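Local coordinates for protein hypothetical methylmalonyl-CoA decarboxylase alpha subunit (Sulfolobus tokodaii, PDB 1X0U) that is of unconfirmed function but is probably a carboxyl transferase subunit of the ClpP/crotonase superfamily, at residues Gly38-Thr41 and Ala42-Leu46. Numbering follows the deposited sequence.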
loop_
_atom_site.group_PDB
_atom_site.type_symbol
_atom_site.label_atom_id
_atom_site.label_comp_id
_atom_site.label_asym_id
_atom_site.label_seq_id
_atom_site.Cartn_x
_atom_site.Cartn_y
_atom_site.Cartn_z
ATOM N N GLY A 38 -29.462 -40.406 21.155
ATOM C CA GLY A 38 -28.779 -40.723 19.918
ATOM C C GLY A 38 -27.687 -39.700 19.636
ATOM O O GLY A 38 -27.113 -39.672 18.549
ATOM N N LYS A 39 -27.383 -38.865 20.625
ATOM C CA LYS A 39 -26.358 -37.832 20.453
ATOM C C LYS A 39 -25.042 -38.179 21.134
ATOM O O LYS A 39 -25.011 -38.964 22.081
ATOM C CB LYS A 39 -26.853 -36.510 21.030
ATOM C CG LYS A 39 -28.238 -36.112 20.593
ATOM C CD LYS A 39 -28.720 -34.929 21.418
ATOM C CE LYS A 39 -27.893 -33.677 21.139
ATOM N NZ LYS A 39 -28.224 -32.611 22.121
ATOM N N LEU A 40 -23.957 -37.583 20.650
ATOM C CA LEU A 40 -22.637 -37.789 21.243
ATOM C C LEU A 40 -22.361 -36.577 22.131
ATOM O O LEU A 40 -23.061 -35.573 22.024
ATOM C CB LEU A 40 -21.558 -37.903 20.159
ATOM C CG LEU A 40 -21.606 -39.148 19.265
ATOM C CD1 LEU A 40 -20.430 -39.117 18.295
ATOM C CD2 LEU A 40 -21.557 -40.408 20.111
ATOM N N THR A 41 -21.368 -36.670 23.019
ATOM C CA THR A 41 -21.039 -35.548 23.897
ATOM C C THR A 41 -20.123 -34.597 23.139
ATOM O O THR A 41 -19.537 -34.962 22.111
ATOM C CB THR A 41 -20.279 -35.981 25.158
ATOM O OG1 THR A 41 -19.009 -36.503 24.767
ATOM C CG2 THR A 41 -21.040 -37.047 25.928
ATOM N N ALA A 42 -19.994 -33.385 23.663
ATOM C CA ALA A 42 -19.162 -32.366 23.047
ATOM C C ALA A 42 -17.758 -32.889 22.799
ATOM O O ALA A 42 -17.217 -32.728 21.704
ATOM C CB ALA A 42 -19.109 -31.119 23.937
ATOM N N ARG A 43 -17.181 -33.538 23.807
ATOM C CA ARG A 43 -15.827 -34.057 23.687
ATOM C C ARG A 43 -15.692 -35.275 22.779
ATOM O O ARG A 43 -14.664 -35.435 22.115
ATOM C CB ARG A 43 -15.244 -34.326 25.082
ATOM C CG ARG A 43 -14.875 -33.020 25.812
ATOM C CD ARG A 43 -14.376 -33.244 27.242
ATOM N NE ARG A 43 -14.171 -31.973 27.935
ATOM C CZ ARG A 43 -13.116 -31.178 27.773
ATOM N NH1 ARG A 43 -12.138 -31.516 26.940
ATOM N NH2 ARG A 43 -13.045 -30.029 28.437
ATOM N N GLU A 44 -16.728 -36.115 22.727
ATOM C CA GLU A 44 -16.694 -37.290 21.859
ATOM C C GLU A 44 -16.721 -36.833 20.389
ATOM O O GLU A 44 -16.055 -37.415 19.529
ATOM C CB GLU A 44 -17.877 -38.227 22.172
ATOM C CG GLU A 44 -17.836 -38.787 23.597
ATOM C CD GLU A 44 -19.060 -39.602 23.976
ATOM O OE1 GLU A 44 -20.187 -39.236 23.581
ATOM O OE2 GLU A 44 -18.895 -40.610 24.692
ATOM N N ARG A 45 -17.475 -35.776 20.104
ATOM C CA ARG A 45 -17.545 -35.260 18.742
ATOM C C ARG A 45 -16.190 -34.682 18.321
ATOM O O ARG A 45 -15.749 -34.882 17.191
ATOM C CB ARG A 45 -18.627 -34.188 18.648
ATOM C CG ARG A 45 -20.039 -34.709 18.829
ATOM C CD ARG A 45 -20.957 -33.615 19.331
ATOM N NE ARG A 45 -22.365 -33.992 19.252
ATOM C CZ ARG A 45 -23.361 -33.244 19.724
ATOM N NH1 ARG A 45 -23.106 -32.080 20.320
ATOM N NH2 ARG A 45 -24.612 -33.642 19.577
ATOM N N LEU A 46 -15.522 -33.973 19.231
ATOM C CA LEU A 46 -14.212 -33.392 18.929
ATOM C C LEU A 46 -13.166 -34.486 18.681
ATOM O O LEU A 46 -12.378 -34.391 17.745
ATOM C CB LEU A 46 -13.734 -32.484 20.078
ATOM C CG LEU A 46 -14.397 -31.125 20.340
ATOM C CD1 LEU A 46 -13.788 -30.532 21.608
ATOM C CD2 LEU A 46 -14.172 -30.168 19.171
#
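Over one face of the Arg-45 guanidinium sits the carbonyl oxygen of Leu-40, 3.1 Å above the plane and set off from the centre of the group, while CE of Lys-39 comes to the edge, 3.6 Å from NH2 of Arg-45. Leu-40 O is not hydrogen-bonded to Arg-45, being too badly aligned with NE of Arg-45 at 3.3 Å; Gln-34 NE2 bonds to that oxygen instead. The other flat group, the Glu-44 carboxylate, is met at OE1 by the backbone N-H of Thr-41 (N to OE1 2.9 Å, 164°), on the anti side and 23° out of plane.

With the return bond from Glu-44 N to Thr-41 OG1, 3.1 Å long though the hydroxyl is less surely placed, this makes a capping box at the start of helix 42-49. Thr-41 is the N-cap; its chi1 of 65° sets OG1 between the backbone N and the carbonyl carbon, turned to the first turn of the helix. Arg-45 N then closes that turn on Thr-41 O at 3.0 Å.

His-35 gives OE1 of Glu-44 a second hydrogen bond. NZ of Lys-39 and NH2 of Arg-45 stand 4.5 Å apart; their like charges are probably offset by Asp-134, which forms salt bridges with both residues, and by Glu-239, which pairs with NE of Arg-45.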